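Local coordinates for SLH domain-containing protein (Pseudoflavonifractor capillosus, PDB 4OJU), which is of unknown function but carries BspA-type leucine-rich repeats that probably bind proteins, here in the N-terminal part of a longer protein with SLH domains, at residues Y14-I18 with A39-V45; D93-S97 with L114-P120; Y102-L106 with M126-F130. One frame throughout, in Å; residues are numbered along the deposited sequence.

Contact 1 of 3, residues Y14-I18 with A39-V45; sequences YTFEI and ADIPASV. With EDO (1,2-ethanediol), chain E; EDO (1,2-ethanediol), chain G.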
loop_
_atom_site.group_PDB
_atom_site.type_symbol
_atom_site.label_atom_id
_atom_site.label_comp_id
_atom_site.label_asym_id
_atom_site.label_seq_id
_atom_site.Cartn_x
_atom_site.Cartn_y
_atom_site.Cartn_z
ATOM N N TYR A 14 -24.055 -3.619 -21.511
ATOM C CA TYR A 14 -23.211 -2.448 -21.748
ATOM C C TYR A 14 -23.962 -1.213 -22.192
ATOM O O TYR A 14 -24.772 -1.274 -23.128
ATOM C CB TYR A 14 -22.179 -2.768 -22.841
ATOM C CG TYR A 14 -21.333 -3.975 -22.549
ATOM C CD1 TYR A 14 -20.340 -3.935 -21.575
ATOM C CD2 TYR A 14 -21.522 -5.167 -23.245
ATOM C CE1 TYR A 14 -19.553 -5.050 -21.299
ATOM C CE2 TYR A 14 -20.751 -6.291 -22.967
ATOM C CZ TYR A 14 -19.758 -6.220 -22.002
ATOM O OH TYR A 14 -18.995 -7.313 -21.703
ATOM N N THR A 15 -23.639 -0.076 -21.567
ATOM C CA THR A 15 -24.134 1.230 -22.012
ATOM C C THR A 15 -22.972 1.947 -22.671
ATOM O O THR A 15 -21.911 2.029 -22.072
ATOM C CB THR A 15 -24.711 2.090 -20.867
ATOM O OG1 THR A 15 -25.633 1.328 -20.103
ATOM C CG2 THR A 15 -25.351 3.385 -21.384
ATOM N N PHE A 16 -23.183 2.498 -23.869
ATOM C CA PHE A 16 -22.159 3.266 -24.554
ATOM C C PHE A 16 -22.633 4.643 -24.875
ATOM O O PHE A 16 -23.799 4.821 -25.271
ATOM C CB PHE A 16 -21.752 2.609 -25.885
ATOM C CG PHE A 16 -21.181 1.233 -25.778
ATOM C CD1 PHE A 16 -19.819 1.041 -25.554
ATOM C CD2 PHE A 16 -21.999 0.119 -25.902
ATOM C CE1 PHE A 16 -19.292 -0.249 -25.435
ATOM C CE2 PHE A 16 -21.471 -1.157 -25.811
ATOM C CZ PHE A 16 -20.121 -1.340 -25.570
ATOM N N GLU A 17 -21.710 5.614 -24.784
ATOM C CA GLU A 17 -21.987 6.956 -25.263
ATOM C C GLU A 17 -21.149 7.139 -26.506
ATOM O O GLU A 17 -19.936 6.874 -26.476
ATOM C CB GLU A 17 -21.691 8.022 -24.213
ATOM C CG GLU A 17 -22.790 8.108 -23.176
ATOM C CD GLU A 17 -22.546 9.096 -22.059
ATOM O OE1 GLU A 17 -21.388 9.541 -21.895
ATOM O OE2 GLU A 17 -23.509 9.403 -21.324
ATOM N N ILE A 18 -21.797 7.479 -27.612
ATOM C CA ILE A 18 -21.128 7.739 -28.884
ATOM C C ILE A 18 -20.973 9.246 -28.965
ATOM O O ILE A 18 -21.975 9.955 -28.886
ATOM C CB ILE A 18 -21.920 7.138 -30.088
ATOM C CG1 ILE A 18 -21.966 5.596 -29.984
ATOM C CG2 ILE A 18 -21.336 7.591 -31.429
ATOM C CD1 ILE A 18 -23.087 4.970 -30.832
ATOM N N ALA A 39 -16.727 -10.421 -18.771
ATOM C CA ALA A 39 -17.080 -9.259 -19.593
ATOM C C ALA A 39 -16.225 -9.217 -20.845
ATOM O O ALA A 39 -15.070 -8.794 -20.795
ATOM C CB ALA A 39 -16.925 -7.974 -18.788
ATOM N N ASP A 40 -16.771 -9.715 -21.964
ATOM C CA ASP A 40 -16.073 -9.693 -23.254
ATOM C C ASP A 40 -16.532 -8.408 -23.918
ATOM O O ASP A 40 -17.578 -8.384 -24.550
ATOM C CB ASP A 40 -16.392 -10.968 -24.068
ATOM C CG ASP A 40 -15.528 -11.196 -25.301
ATOM O OD1 ASP A 40 -14.475 -10.518 -25.436
ATOM O OD2 ASP A 40 -15.887 -12.058 -26.122
ATOM N N ILE A 41 -15.829 -7.309 -23.657
ATOM C CA ILE A 41 -16.236 -5.977 -24.109
ATOM C C ILE A 41 -16.163 -5.866 -25.632
ATOM O O ILE A 41 -15.107 -6.149 -26.198
ATOM C CB ILE A 41 -15.392 -4.858 -23.417
ATOM C CG1 ILE A 41 -15.566 -4.875 -21.881
ATOM C CG2 ILE A 41 -15.709 -3.481 -24.014
ATOM C CD1 ILE A 41 -14.522 -3.989 -21.086
ATOM N N PRO A 42 -17.253 -5.427 -26.311
ATOM C CA PRO A 42 -17.182 -5.302 -27.786
ATOM C C PRO A 42 -16.221 -4.192 -28.208
ATOM O O PRO A 42 -16.086 -3.181 -27.510
ATOM C CB PRO A 42 -18.618 -4.998 -28.206
ATOM C CG PRO A 42 -19.329 -4.593 -26.984
ATOM C CD PRO A 42 -18.584 -5.059 -25.784
ATOM N N ALA A 43 -15.532 -4.407 -29.336
ATOM C CA ALA A 43 -14.584 -3.442 -29.904
ATOM C C ALA A 43 -15.312 -2.300 -30.622
ATOM O O ALA A 43 -14.715 -1.263 -30.900
ATOM C CB ALA A 43 -13.659 -4.152 -30.884
ATOM N N SER A 44 -16.577 -2.516 -30.976
ATOM C CA SER A 44 -17.358 -1.494 -31.654
ATOM C C SER A 44 -18.829 -1.546 -31.234
ATOM O O SER A 44 -19.286 -2.540 -30.673
ATOM C CB SER A 44 -17.231 -1.619 -33.173
ATOM O OG SER A 44 -17.897 -2.772 -33.649
ATOM N N VAL A 45 -19.550 -0.457 -31.484
ATOM C CA VAL A 45 -20.974 -0.333 -31.162
ATOM C C VAL A 45 -21.669 0.316 -32.371
ATOM O O VAL A 45 -21.077 1.166 -33.039
ATOM C CB VAL A 45 -21.208 0.413 -29.813
ATOM C CG1 VAL A 45 -20.578 1.794 -29.811
ATOM C CG2 VAL A 45 -22.683 0.495 -29.454
HETATM C C1 EDO E . -16.506 -9.608 -29.394
HETATM O O1 EDO E . -15.496 -9.275 -28.452
HETATM C C2 EDO E . -17.868 -9.710 -28.688
HETATM O O2 EDO E . -18.000 -8.628 -27.788
HETATM C C1 EDO G . -20.874 -4.198 -33.922
HETATM O O1 EDO G . -20.788 -2.831 -33.554
HETATM C C2 EDO G . -21.993 -4.879 -33.115
HETATM O O2 EDO G . -23.215 -4.201 -33.371
HETATM O O HOH W 1 -19.801 -9.700 -22.281
#
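Over one face of the Tyr-14 ring lies Pro-42, its CD 4.0 Å from the centroid and 22° off the ring normal, a CH-pi contact displaced toward the rim. Phe-16 receives a similar one: Val-45 CB stands 4.2 Å from its centroid, 19° off the normal. The same proline serves both aromatics, since its CG comes within 3.6 Å of Phe-16 CZ at an oblique approach, while Ile-41 CG1 meets Tyr-14 CE1 obliquely at 4.0 Å. Here the chain leaves strand 38-40 of the parallel sheet and turns into strand 44-46 of the mixed sheet; this crossing packs on Tyr-14, Phe-16 and Ile-18 of strand 14-19, Ile-41 and Pro-42 from the loop and Val-45 from strand 44-46. With Val-45 CG1 set between backbone N and carbonyl carbon (chi1 57°), CG2 reaches Phe-16 CD2 at 3.6 Å, and CG1 lies against Ile-18 CG1 as well as the Phe-16 ring. Strands 5-11 and 24-29 hold 14-18 on its two edges by backbone bonds, and Phe-16 also packs on Val-55. A water lies 2.6 Å from Tyr-14 OH and accepts from Asp-40 N at 3.0 Å.

Contact 2 of 3, residues D93-S97 with L114-P120; sequences DVKLS and LKEITIP. With EDO (1,2-ethanediol), chain F.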
loop_
_atom_site.group_PDB
_atom_site.type_symbol
_atom_site.label_atom_id
_atom_site.label_comp_id
_atom_site.label_asym_id
_atom_site.label_seq_id
_atom_site.Cartn_x
_atom_site.Cartn_y
_atom_site.Cartn_z
ATOM N N ASP A 93 -9.025 -12.114 -13.751
ATOM C CA ASP A 93 -8.411 -12.274 -15.070
ATOM C C ASP A 93 -8.687 -11.066 -15.940
ATOM O O ASP A 93 -9.821 -10.832 -16.346
ATOM C CB ASP A 93 -8.946 -13.568 -15.725
ATOM C CG ASP A 93 -8.404 -13.932 -17.103
ATOM O OD1 ASP A 93 -7.306 -13.437 -17.469
ATOM O OD2 ASP A 93 -9.048 -14.757 -17.794
ATOM N N VAL A 94 -7.644 -10.297 -16.216
ATOM C CA VAL A 94 -7.763 -9.086 -17.013
ATOM C C VAL A 94 -6.926 -9.254 -18.279
ATOM O O VAL A 94 -5.716 -9.458 -18.189
ATOM C CB VAL A 94 -7.361 -7.816 -16.206
ATOM C CG1 VAL A 94 -7.443 -6.567 -17.080
ATOM C CG2 VAL A 94 -8.233 -7.645 -14.966
ATOM N N LYS A 95 -7.577 -9.191 -19.449
ATOM C CA LYS A 95 -6.867 -9.213 -20.722
ATOM C C LYS A 95 -6.908 -7.790 -21.282
ATOM O O LYS A 95 -7.985 -7.283 -21.634
ATOM C CB LYS A 95 -7.446 -10.247 -21.690
ATOM C CG LYS A 95 -6.791 -10.261 -23.088
ATOM C CD LYS A 95 -5.305 -10.652 -23.092
ATOM N N LEU A 96 -5.719 -7.213 -21.375
ATOM C CA LEU A 96 -5.474 -5.931 -21.983
ATOM C C LEU A 96 -4.883 -6.229 -23.341
ATOM O O LEU A 96 -4.223 -7.265 -23.538
ATOM C CB LEU A 96 -4.575 -5.032 -21.121
ATOM C CG LEU A 96 -5.009 -4.776 -19.664
ATOM C CD1 LEU A 96 -3.992 -3.908 -18.938
ATOM C CD2 LEU A 96 -6.365 -4.096 -19.607
ATOM N N SER A 97 -5.192 -5.384 -24.303
ATOM C CA SER A 97 -4.772 -5.597 -25.668
ATOM C C SER A 97 -3.831 -4.509 -26.115
ATOM O O SER A 97 -3.875 -3.385 -25.617
ATOM C CB SER A 97 -5.991 -5.653 -26.590
ATOM O OG SER A 97 -6.842 -6.753 -26.299
ATOM N N LEU A 114 -7.390 -9.987 -7.673
ATOM C CA LEU A 114 -6.478 -9.729 -8.801
ATOM C C LEU A 114 -5.028 -9.925 -8.346
ATOM O O LEU A 114 -4.520 -9.143 -7.533
ATOM C CB LEU A 114 -6.728 -8.326 -9.371
ATOM C CG LEU A 114 -6.030 -7.983 -10.726
ATOM C CD1 LEU A 114 -6.417 -8.957 -11.858
ATOM C CD2 LEU A 114 -6.338 -6.561 -11.136
ATOM N N LYS A 115 -4.394 -11.014 -8.794
ATOM C CA LYS A 115 -3.028 -11.361 -8.337
ATOM C C LYS A 115 -1.926 -10.953 -9.318
ATOM O O LYS A 115 -0.768 -10.790 -8.922
ATOM C CB LYS A 115 -2.925 -12.877 -8.097
ATOM C CG LYS A 115 -3.868 -13.398 -7.018
ATOM C CD LYS A 115 -3.653 -14.888 -6.812
ATOM C CE LYS A 115 -4.725 -15.511 -5.961
ATOM N NZ LYS A 115 -4.346 -16.878 -5.527
ATOM N N GLU A 116 -2.284 -10.813 -10.592
ATOM C CA GLU A 116 -1.329 -10.458 -11.631
ATOM C C GLU A 116 -2.021 -9.684 -12.727
ATOM O O GLU A 116 -3.232 -9.795 -12.910
ATOM C CB GLU A 116 -0.640 -11.725 -12.213
ATOM C CG GLU A 116 -1.568 -12.681 -12.947
ATOM C CD GLU A 116 -0.868 -13.721 -13.797
ATOM O OE1 GLU A 116 -0.159 -14.582 -13.226
ATOM O OE2 GLU A 116 -1.049 -13.690 -15.035
ATOM N N ILE A 117 -1.233 -8.936 -13.488
ATOM C CA ILE A 117 -1.723 -8.229 -14.659
ATOM C C ILE A 117 -0.568 -8.146 -15.665
ATOM O O ILE A 117 0.615 -8.063 -15.280
ATOM C CB ILE A 117 -2.353 -6.848 -14.296
ATOM C CG1 ILE A 117 -3.271 -6.343 -15.445
ATOM C CG2 ILE A 117 -1.284 -5.803 -13.869
ATOM C CD1 ILE A 117 -4.292 -5.270 -15.101
ATOM N N THR A 118 -0.918 -8.223 -16.945
ATOM C CA THR A 118 0.042 -8.084 -18.034
ATOM C C THR A 118 -0.223 -6.766 -18.716
ATOM O O THR A 118 -1.322 -6.536 -19.196
ATOM C CB THR A 118 -0.011 -9.272 -18.985
ATOM O OG1 THR A 118 0.352 -10.423 -18.224
ATOM C CG2 THR A 118 0.956 -9.125 -20.159
ATOM N N ILE A 119 0.787 -5.914 -18.780
ATOM C CA ILE A 119 0.680 -4.595 -19.387
ATOM C C ILE A 119 1.154 -4.663 -20.829
ATOM O O ILE A 119 2.300 -5.028 -21.089
ATOM C CB ILE A 119 1.494 -3.554 -18.557
ATOM C CG1 ILE A 119 1.087 -3.511 -17.068
ATOM C CG2 ILE A 119 1.469 -2.159 -19.173
ATOM C CD1 ILE A 119 -0.405 -3.180 -16.709
ATOM N N PRO A 120 0.300 -4.251 -21.780
ATOM C CA PRO A 120 0.713 -4.233 -23.190
ATOM C C PRO A 120 1.880 -3.283 -23.448
ATOM O O PRO A 120 2.045 -2.286 -22.726
ATOM C CB PRO A 120 -0.541 -3.723 -23.901
ATOM C CG PRO A 120 -1.650 -4.074 -22.989
ATOM C CD PRO A 120 -1.106 -3.821 -21.636
HETATM C C1 EDO F . 0.650 -14.154 -7.185
HETATM O O1 EDO F . 1.191 -13.239 -8.129
HETATM C C2 EDO F . 1.778 -15.033 -6.610
HETATM O O2 EDO F . 2.781 -14.204 -6.053
HETATM O O HOH W 2 -3.361 -8.214 -20.152
HETATM O O HOH W 3 -5.021 -10.711 -14.761
#
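Val-94 and Leu-96, facing Leu-114, Ile-117 and Pro-120, fill the interior between two parallel strands of the leucine-rich repeat region and the loop residues that flank them. The touching parts run within 7° of each other, yet the CA atoms of Val-94 and Ile-117 are 6.5 Å apart, wider than in a bonded sheet, and the strands share no direct hydrogen bond. Water stands in for the missing ladder. One molecule accepts from Val-94 N and donates to Glu-116 O at 2.7 Å; a second accepts from Leu-96 N and donates to Thr-118 O at 2.8 Å, with a weak further bond to Val-94 O. Each strand has a directly bonded neighbour on its other edge: 93-95 pairs with 70-72, and 116-119 with 138-141. The two waters therefore bridge the gap between two parallel sheets of the solenoid, carrying the stack of strands onward.

Apart from the waters, the contact is almost wholly aliphatic. The branches of Val-94 part, CG2 touching Leu-114 CD1 at 3.8 Å where the two side chains cross at about a right angle, and CG1 meeting Ile-117 CD1 at 3.9 Å. Ile-117 reaches that far because its CG1 is anti to the backbone N (chi1 -161°) and the chain stays extended to CD1. Leu-96 and Ser-97 were each modelled in two conformers, and their contacts belong to one of them. In it, Leu-96 CD1 also approaches Ile-117 CD1, and Leu-96 CB lies 3.6 Å from Pro-120 CG, the leucine running across the proline ring. That ring atom also rests against Ser-97 O at 3.5 Å. Ser-97 turns its hydroxyl to Val-73 O, while Phe-108 packs on Val-94 and Leu-136 on Leu-114.

Contact 3 of 3, residues Y102-L106 with M126-F130; sequences YINEL and MDNPF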
loop_
_atom_site.group_PDB
_atom_site.type_symbol
_atom_site.label_atom_id
_atom_site.label_comp_id
_atom_site.label_asym_id
_atom_site.label_seq_id
_atom_site.Cartn_x
_atom_site.Cartn_y
_atom_site.Cartn_z
ATOM N N TYR A 102 -3.220 4.545 -21.919
ATOM C CA TYR A 102 -3.364 5.081 -20.575
ATOM C C TYR A 102 -4.207 4.236 -19.654
ATOM O O TYR A 102 -5.278 3.783 -20.030
ATOM C CB TYR A 102 -4.038 6.463 -20.643
ATOM C CG TYR A 102 -3.306 7.457 -21.497
ATOM C CD1 TYR A 102 -2.084 7.984 -21.092
ATOM C CD2 TYR A 102 -3.830 7.878 -22.718
ATOM C CE1 TYR A 102 -1.391 8.893 -21.887
ATOM C CE2 TYR A 102 -3.168 8.823 -23.502
ATOM C CZ TYR A 102 -1.937 9.309 -23.093
ATOM O OH TYR A 102 -1.255 10.203 -23.888
ATOM N N ILE A 103 -3.753 4.087 -18.418
ATOM C CA ILE A 103 -4.498 3.444 -17.342
ATOM C C ILE A 103 -4.623 4.510 -16.277
ATOM O O ILE A 103 -3.609 4.904 -15.678
ATOM C CB ILE A 103 -3.906 2.116 -16.822
ATOM C CG1 ILE A 103 -3.613 1.140 -18.006
ATOM C CG2 ILE A 103 -4.914 1.498 -15.803
ATOM C CD1 ILE A 103 -2.937 -0.252 -17.607
ATOM N N ASN A 104 -5.840 5.050 -16.114
ATOM C CA ASN A 104 -6.085 6.160 -15.198
ATOM C C ASN A 104 -6.107 5.724 -13.767
ATOM O O ASN A 104 -6.120 4.539 -13.452
ATOM C CB ASN A 104 -7.365 6.907 -15.542
ATOM C CG ASN A 104 -7.143 7.851 -16.689
ATOM O OD1 ASN A 104 -6.689 8.973 -16.515
ATOM N ND2 ASN A 104 -7.348 7.386 -17.884
ATOM N N GLU A 105 -6.106 6.715 -12.884
ATOM C CA GLU A 105 -5.989 6.519 -11.461
ATOM C C GLU A 105 -6.998 5.502 -10.918
ATOM O O GLU A 105 -8.193 5.544 -11.235
ATOM C CB GLU A 105 -6.078 7.872 -10.742
ATOM C CG GLU A 105 -7.287 8.140 -9.870
ATOM C CD GLU A 105 -7.324 9.530 -9.258
ATOM O OE1 GLU A 105 -6.264 10.193 -9.184
ATOM O OE2 GLU A 105 -8.424 9.961 -8.859
ATOM N N LEU A 106 -6.489 4.567 -10.108
ATOM C CA LEU A 106 -7.284 3.599 -9.377
ATOM C C LEU A 106 -8.189 2.726 -10.278
ATOM O O LEU A 106 -9.196 2.193 -9.798
ATOM C CB LEU A 106 -8.139 4.357 -8.336
ATOM C CG LEU A 106 -7.409 5.266 -7.348
ATOM C CD1 LEU A 106 -8.413 6.114 -6.548
ATOM C CD2 LEU A 106 -6.580 4.440 -6.416
HETATM N N MSE A 126 0.704 5.086 -16.488
HETATM C CA MSE A 126 -0.195 4.519 -15.475
HETATM C C MSE A 126 -0.226 5.409 -14.251
HETATM O O MSE A 126 0.841 5.680 -13.703
HETATM C CB MSE A 126 0.264 3.107 -15.048
HETATM C CG MSE A 126 0.249 2.087 -16.181
HETATM SE SE MSE A 126 0.651 0.315 -15.460
HETATM C CE MSE A 126 2.288 0.621 -14.446
ATOM N N ASP A 127 -1.427 5.883 -13.840
ATOM C CA ASP A 127 -1.651 6.659 -12.593
ATOM C C ASP A 127 -2.148 5.656 -11.545
ATOM O O ASP A 127 -3.233 5.134 -11.747
ATOM C CB ASP A 127 -2.685 7.780 -12.843
ATOM C CG ASP A 127 -2.361 8.711 -13.999
ATOM O OD1 ASP A 127 -1.241 8.653 -14.505
ATOM O OD2 ASP A 127 -3.247 9.480 -14.404
ATOM N N ASN A 128 -1.328 5.289 -10.502
ATOM C CA ASN A 128 -1.566 4.209 -9.491
ATOM C C ASN A 128 -2.927 3.486 -9.661
ATOM O O ASN A 128 -3.906 3.773 -8.970
ATOM C CB ASN A 128 -1.378 4.652 -8.043
ATOM C CG ASN A 128 -1.285 3.475 -7.081
ATOM O OD1 ASN A 128 -1.393 2.288 -7.452
ATOM N ND2 ASN A 128 -1.048 3.762 -5.833
ATOM N N PRO A 129 -2.995 2.538 -10.615
ATOM C CA PRO A 129 -4.271 1.854 -10.869
ATOM C C PRO A 129 -4.556 0.721 -9.891
ATOM O O PRO A 129 -5.661 0.219 -9.892
ATOM C CB PRO A 129 -4.072 1.266 -12.285
ATOM C CG PRO A 129 -2.780 1.943 -12.828
ATOM C CD PRO A 129 -1.969 2.118 -11.594
ATOM N N PHE A 130 -3.567 0.267 -9.123
ATOM C CA PHE A 130 -3.702 -0.942 -8.307
ATOM C C PHE A 130 -3.750 -0.698 -6.798
ATOM O O PHE A 130 -3.696 -1.663 -6.026
ATOM C CB PHE A 130 -2.532 -1.868 -8.654
ATOM C CG PHE A 130 -2.300 -1.947 -10.159
ATOM C CD1 PHE A 130 -3.248 -2.524 -10.997
ATOM C CD2 PHE A 130 -1.111 -1.494 -10.722
ATOM C CE1 PHE A 130 -3.038 -2.594 -12.378
ATOM C CE2 PHE A 130 -0.901 -1.566 -12.099
ATOM C CZ PHE A 130 -1.871 -2.108 -12.917
HETATM O O HOH W 4 -5.681 9.337 -13.996
#
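Ile-103 and Met-126 (a selenomethionine) form a parallel beta bridge within the leucine-rich repeat solenoid, joining strands 102-103 and 125-127. Asp-127 N donates to Ile-103 O at 3.0 Å, a straight bond (166° at the hydrogen) that meets the carbonyl nearly head-on. Where strand 102-103 ends the pairing continues: Glu-105 CA makes a CH...O contact with Asp-127 O, and Leu-106 N bonds Asn-128 O at 2.9 Å from above the carbonyl plane. On the inner side Ile-103, with CG2 anti to the backbone N, brings that methyl to 3.6 Å from Pro-129 CB.

A water forms the next layer, donating to Asn-104 OD1 at 2.7 Å and to Asp-127 OD2 and accepting from Glu-105 N; it bridges the Asn-104 amide and the Asp-127 carboxylate, whose planes are 88° apart. Further out, Asn-104 ND2 bonds Ile-80 O and Asp-127 OD1 bonds Thr-138 OG1 of a second subunit, whose strand extends the sheet antiparallel from Met-126 and Asp-127. Glu-105, a magnesium ligand of this protein although no ion is bound to this chain, gives OE2 to Arg-82 NE in a salt bridge.

How the contacts relate
Contacts 1 and 2 are buried, contact 3 only partly so; contact 2 reaches the second subunit through Ile-119 alone, whereas contact 3 meets it with several residues. Contact 1 is across the chain's centre from the others, about 19 Å from contact 2, centre to centre. Strands 14-19 and 44-46 of contact 1 and both strands of contact 3 belong to the mixed sheet; strands 38-40 and 93-95, in contacts 1 and 2, are the outer strands of the three-stranded parallel sheet. Contacts 2 and 3 touch, Ile-119 CD1 packing on Met-126 SE and Ile-103 CD1. Aromatic faces carry contact 1, aliphatic branches and water-bridged backbones contact 2, direct backbone bonds and hydrated polar side chains contact 3.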